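Local coordinates for viral macrophage inflammatory protein 2 (PDB 2FHT) that binds a wide range of chemokine receptors, CXCR4 among them, and blocks infection by several strains of HIV-1, at residues K10-Y15 with Q49-K54; P38-L43 with K61-L66. All blocks are in the same frame, centred on the assembly; numbering follows the deposited sequence.

Contact 1 of 2, residues K10-Y15 with Q49-K54; sequences KCCLGY and QVCADK
The Tyr15 ring lies over Asp53. The CB of Asp53 sits under the ring centre and makes a CH-pi contact, 3.6 Å from the ring centroid and 9° off the ring normal. Asp53 has CG anti to its backbone N (chi1 -177°), which carries the carboxylate out under the CE2 side of the ring. Ring and carboxylate planes are stacked and 26° apart, with Asp53 OD2 3.7 Å from Tyr15 CE2. OD1 of the same carboxylate is hydrogen-bonded to Ser55 OG, so the acid is held by a residue just beyond the strand. Tyr15 CD1 also rests on the backbone, 3.4 Å from Asp53 N. The covalent link is the disulfide between Cys12 SG and Cys51 SG. It is one of the two disulfides of the CC chemokine fold; the neighbouring Cys11 forms the other, with Cys35. Gly14 O packs 3.4 Å from Cys51 CB. At the other end Lys10 crosses Gln49 at about a right angle, and Lys10 CD lies 3.4 Å from Gln49 OE1. Bends at chi3 and chi4 turn the lysine amine aside to a weak hydrogen bond with Tyr29 OH. The segment 10-15 thus fastens the N-terminal loop to strand 49-53, an outermost strand of the sheet, paired on its inner side with strand 39-44.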
loop_
_atom_site.group_PDB
_atom_site.type_symbol
_atom_site.label_atom_id
_atom_site.label_comp_id
_atom_site.label_asym_id
_atom_site.label_seq_id
_atom_site.Cartn_x
_atom_site.Cartn_y
_atom_site.Cartn_z
ATOM N N LYS A 10 -2.162 5.259 -9.740
ATOM C CA LYS A 10 -2.606 4.036 -9.056
ATOM C C LYS A 10 -3.326 4.402 -7.771
ATOM O O LYS A 10 -2.733 5.023 -6.892
ATOM C CB LYS A 10 -1.429 3.133 -8.691
ATOM C CG LYS A 10 -0.888 2.285 -9.808
ATOM C CD LYS A 10 0.142 1.271 -9.277
ATOM C CE LYS A 10 1.562 1.845 -9.160
ATOM N NZ LYS A 10 1.744 2.869 -8.072
ATOM N N CYS A 11 -4.601 4.030 -7.665
ATOM C CA CYS A 11 -5.397 4.311 -6.470
ATOM C C CYS A 11 -6.002 3.034 -5.921
ATOM O O CYS A 11 -6.199 2.075 -6.659
ATOM C CB CYS A 11 -6.539 5.275 -6.778
ATOM S SG CYS A 11 -6.003 6.960 -7.190
ATOM N N CYS A 12 -6.281 3.030 -4.620
ATOM C CA CYS A 12 -6.890 1.893 -3.947
ATOM C C CYS A 12 -8.405 2.083 -3.882
ATOM O O CYS A 12 -8.923 2.923 -3.154
ATOM C CB CYS A 12 -6.257 1.692 -2.562
ATOM S SG CYS A 12 -4.536 1.102 -2.721
ATOM N N LEU A 13 -9.105 1.326 -4.708
ATOM C CA LEU A 13 -10.552 1.413 -4.771
ATOM C C LEU A 13 -11.206 0.410 -3.841
ATOM O O LEU A 13 -12.423 0.326 -3.783
ATOM C CB LEU A 13 -11.012 1.201 -6.210
ATOM C CG LEU A 13 -10.376 2.159 -7.222
ATOM C CD1 LEU A 13 -10.980 1.926 -8.614
ATOM C CD2 LEU A 13 -10.618 3.590 -6.752
ATOM N N GLY A 14 -10.375 -0.295 -3.078
ATOM C CA GLY A 14 -10.825 -1.306 -2.133
ATOM C C GLY A 14 -9.623 -1.723 -1.297
ATOM O O GLY A 14 -8.477 -1.432 -1.656
ATOM N N TYR A 15 -9.855 -2.439 -0.204
ATOM C CA TYR A 15 -8.757 -2.838 0.675
ATOM C C TYR A 15 -8.689 -4.331 1.035
ATOM O O TYR A 15 -9.704 -5.033 1.035
ATOM C CB TYR A 15 -8.874 -2.066 1.984
ATOM C CG TYR A 15 -9.074 -0.587 1.853
ATOM C CD1 TYR A 15 -8.100 0.216 1.286
ATOM C CD2 TYR A 15 -10.177 0.023 2.416
ATOM C CE1 TYR A 15 -8.209 1.594 1.295
ATOM C CE2 TYR A 15 -10.300 1.397 2.429
ATOM C CZ TYR A 15 -9.310 2.181 1.875
ATOM O OH TYR A 15 -9.417 3.557 1.916
ATOM N N GLN A 49 1.242 -6.477 -5.489
ATOM C CA GLN A 49 0.913 -5.123 -5.016
ATOM C C GLN A 49 -0.433 -5.232 -4.295
ATOM O O GLN A 49 -1.452 -5.499 -4.938
ATOM C CB GLN A 49 0.750 -4.159 -6.196
ATOM C CG GLN A 49 2.041 -3.580 -6.731
ATOM C CD GLN A 49 1.819 -2.615 -7.877
ATOM O OE1 GLN A 49 0.999 -1.707 -7.789
ATOM N NE2 GLN A 49 2.522 -2.841 -8.984
ATOM N N VAL A 50 -0.451 -5.016 -2.980
ATOM C CA VAL A 50 -1.696 -5.124 -2.201
ATOM C C VAL A 50 -2.123 -3.791 -1.567
ATOM O O VAL A 50 -1.361 -3.145 -0.857
ATOM C CB VAL A 50 -1.587 -6.228 -1.097
ATOM C CG1 VAL A 50 -2.925 -6.469 -0.442
ATOM C CG2 VAL A 50 -1.062 -7.511 -1.684
ATOM N N CYS A 51 -3.358 -3.397 -1.842
ATOM C CA CYS A 51 -3.946 -2.168 -1.316
ATOM C C CYS A 51 -4.400 -2.327 0.119
ATOM O O CYS A 51 -5.099 -3.298 0.448
ATOM C CB CYS A 51 -5.158 -1.784 -2.157
ATOM S SG CYS A 51 -4.719 -0.761 -3.567
ATOM N N ALA A 52 -4.069 -1.354 0.960
ATOM C CA ALA A 52 -4.456 -1.431 2.350
ATOM C C ALA A 52 -4.956 -0.099 2.886
ATOM O O ALA A 52 -4.580 0.958 2.397
ATOM C CB ALA A 52 -3.291 -1.965 3.189
ATOM N N ASP A 53 -5.866 -0.180 3.857
ATOM C CA ASP A 53 -6.504 0.962 4.511
ATOM C C ASP A 53 -5.570 1.455 5.590
ATOM O O ASP A 53 -5.432 0.811 6.636
ATOM C CB ASP A 53 -7.817 0.502 5.161
ATOM C CG ASP A 53 -8.598 1.634 5.817
ATOM O OD1 ASP A 53 -8.035 2.708 6.085
ATOM O OD2 ASP A 53 -9.805 1.440 6.066
ATOM N N LYS A 54 -4.986 2.629 5.367
ATOM C CA LYS A 54 -4.043 3.197 6.315
ATOM C C LYS A 54 -4.589 3.604 7.693
ATOM O O LYS A 54 -3.820 3.986 8.574
ATOM C CB LYS A 54 -3.273 4.338 5.654
ATOM C CG LYS A 54 -4.142 5.397 5.020
ATOM C CD LYS A 54 -3.383 6.114 3.925
ATOM C CE LYS A 54 -1.976 6.516 4.360
ATOM N NZ LYS A 54 -1.966 7.621 5.358
#

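Contact 2 of 2, residues P38-L43 with K61-L66; sequences PGVIFL and KLMQQL
Phe42 points from strand 39-43 toward helix 61-65 and meets two leucines from different directions. Leu62 crosses the ring obliquely. Its CD1 lies over one face, displaced toward the rim, in a CH-pi contact 4.0 Å from the Phe42 ring centroid and 22° off the normal. The CB of Leu62 presses on the outer end of the ring, 3.3 Å from Phe42 CE2. Leu66 comes in at about a right angle to Phe42, and its CD1 reaches within 3.6 Å of Phe42 CD2. Leu66 is the first residue past the helical conformation, so this contact uses the end of the helix. Val40 and Met63 meet tip to tip, with Val40 CG1 3.9 Å from Met63 CE. The bend at chi3 (71°) turns CE to the methyl, and SD itself lies 4.0 Å from Val40 CG1. The contact is wholly apolar across the two segments. Leu20 and Ala52 also touch Phe42, and Trp28 of strand 25-30 touches Val40, so both strand residues belong to a wider core. The axes of strand 39-43 and helix 61-65 come within 10.6 Å and cross at 56°. A C-terminal helix laid across a three-stranded antiparallel sheet is the hallmark of the chemokine fold.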
loop_
_atom_site.group_PDB
_atom_site.type_symbol
_atom_site.label_atom_id
_atom_site.label_comp_id
_atom_site.label_asym_id
_atom_site.label_seq_id
_atom_site.Cartn_x
_atom_site.Cartn_y
_atom_site.Cartn_z
ATOM N N PRO A 38 -8.013 7.054 0.847
ATOM C CA PRO A 38 -6.624 7.150 1.303
ATOM C C PRO A 38 -6.037 5.748 1.507
ATOM O O PRO A 38 -6.459 5.014 2.421
ATOM C CB PRO A 38 -6.761 7.878 2.641
ATOM C CG PRO A 38 -8.116 7.461 3.123
ATOM C CD PRO A 38 -8.946 7.559 1.868
ATOM N N GLY A 39 -5.017 5.403 0.728
ATOM C CA GLY A 39 -4.443 4.078 0.869
ATOM C C GLY A 39 -2.952 3.909 0.725
ATOM O O GLY A 39 -2.217 4.845 0.463
ATOM N N VAL A 40 -2.483 2.719 1.060
ATOM C CA VAL A 40 -1.072 2.398 0.912
ATOM C C VAL A 40 -0.999 1.077 0.176
ATOM O O VAL A 40 -1.905 0.255 0.279
ATOM C CB VAL A 40 -0.305 2.283 2.266
ATOM C CG1 VAL A 40 -0.234 3.642 2.988
ATOM C CG2 VAL A 40 -0.921 1.238 3.134
ATOM N N ILE A 41 0.032 0.909 -0.634
ATOM C CA ILE A 41 0.216 -0.330 -1.369
ATOM C C ILE A 41 1.402 -1.118 -0.802
ATOM O O ILE A 41 2.513 -0.594 -0.713
ATOM C CB ILE A 41 0.468 -0.054 -2.872
ATOM C CG1 ILE A 41 -0.739 0.675 -3.483
ATOM C CG2 ILE A 41 0.764 -1.353 -3.604
ATOM C CD1 ILE A 41 -0.478 1.330 -4.867
ATOM N N PHE A 42 1.148 -2.345 -0.353
ATOM C CA PHE A 42 2.218 -3.197 0.151
ATOM C C PHE A 42 2.769 -4.011 -1.006
ATOM O O PHE A 42 2.014 -4.442 -1.879
ATOM C CB PHE A 42 1.721 -4.146 1.256
ATOM C CG PHE A 42 1.464 -3.466 2.564
ATOM C CD1 PHE A 42 0.166 -3.186 2.971
ATOM C CD2 PHE A 42 2.529 -3.021 3.354
ATOM C CE1 PHE A 42 -0.066 -2.480 4.137
ATOM C CE2 PHE A 42 2.306 -2.312 4.520
ATOM C CZ PHE A 42 1.010 -2.032 4.916
ATOM N N LEU A 43 4.088 -4.123 -1.079
ATOM C CA LEU A 43 4.722 -4.913 -2.115
ATOM C C LEU A 43 5.111 -6.199 -1.442
ATOM O O LEU A 43 5.757 -6.179 -0.396
ATOM C CB LEU A 43 5.959 -4.207 -2.671
ATOM C CG LEU A 43 5.634 -2.999 -3.551
ATOM C CD1 LEU A 43 6.895 -2.234 -3.876
ATOM C CD2 LEU A 43 4.965 -3.477 -4.842
ATOM N N LYS A 61 1.108 -0.412 11.453
ATOM C CA LYS A 61 2.128 -1.233 12.087
ATOM C C LYS A 61 3.083 -1.684 10.994
ATOM O O LYS A 61 4.304 -1.619 11.138
ATOM C CB LYS A 61 1.464 -2.472 12.704
ATOM C CG LYS A 61 1.835 -2.756 14.139
ATOM C CD LYS A 61 0.959 -3.875 14.670
ATOM C CE LYS A 61 -0.522 -3.510 14.596
ATOM N NZ LYS A 61 -1.418 -4.641 14.978
ATOM N N LEU A 62 2.527 -2.185 9.903
ATOM C CA LEU A 62 3.370 -2.618 8.797
ATOM C C LEU A 62 4.116 -1.420 8.212
ATOM O O LEU A 62 5.230 -1.558 7.727
ATOM C CB LEU A 62 2.527 -3.292 7.707
ATOM C CG LEU A 62 2.062 -4.731 7.993
ATOM C CD1 LEU A 62 1.062 -5.187 6.947
ATOM C CD2 LEU A 62 3.286 -5.652 8.038
ATOM N N MET A 63 3.463 -0.262 8.200
ATOM C CA MET A 63 4.070 0.945 7.677
ATOM C C MET A 63 5.289 1.306 8.521
ATOM O O MET A 63 6.288 1.800 7.992
ATOM C CB MET A 63 3.052 2.082 7.655
ATOM C CG MET A 63 2.001 1.925 6.576
ATOM S SD MET A 63 0.567 3.007 6.819
ATOM C CE MET A 63 1.217 4.602 6.453
ATOM N N GLN A 64 5.204 1.030 9.823
ATOM C CA GLN A 64 6.301 1.287 10.754
ATOM C C GLN A 64 7.430 0.317 10.470
ATOM O O GLN A 64 8.565 0.720 10.255
ATOM C CB GLN A 64 5.883 1.025 12.195
ATOM C CG GLN A 64 5.048 2.064 12.884
ATOM C CD GLN A 64 4.940 1.783 14.385
ATOM O OE1 GLN A 64 4.666 2.680 15.169
ATOM N NE2 GLN A 64 5.219 0.547 14.790
ATOM N N GLN A 65 7.129 -0.977 10.530
ATOM C CA GLN A 65 8.165 -1.985 10.317
ATOM C C GLN A 65 8.764 -2.171 8.937
ATOM O O GLN A 65 9.893 -2.643 8.821
ATOM C CB GLN A 65 7.740 -3.331 10.890
ATOM C CG GLN A 65 6.317 -3.701 10.653
ATOM C CD GLN A 65 5.905 -4.898 11.497
ATOM O OE1 GLN A 65 5.687 -5.991 10.976
ATOM N NE2 GLN A 65 5.811 -4.690 12.814
ATOM N N LEU A 66 8.013 -1.834 7.887
ATOM C CA LEU A 66 8.522 -1.998 6.537
ATOM C C LEU A 66 9.079 -0.691 5.994
ATOM O O LEU A 66 8.678 0.385 6.439
ATOM C CB LEU A 66 7.401 -2.470 5.602
ATOM C CG LEU A 66 6.808 -3.873 5.766
ATOM C CD1 LEU A 66 5.618 -3.990 4.841
ATOM C CD2 LEU A 66 7.830 -4.954 5.452
#

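Contact 2 lies in the buried core, while contact 1 is only partly buried and has exposed residues at its lysine and glutamine end. Their centres are about 10 Å apart. Both use the same sheet, in which strands 39-44 and 49-53 are neighbours joined by backbone hydrogen bonds. Ala52 CB packs 3.4 Å from Phe42 CE1, so the two contacts touch side by side on neighbouring strands. Contact 1 relies on a disulfide and on a ring over an acid, and it holds a loop without regular structure. Contact 2 relies on aliphatic groups round a phenylalanine, and it holds the helix. Their segments alternate along the chain.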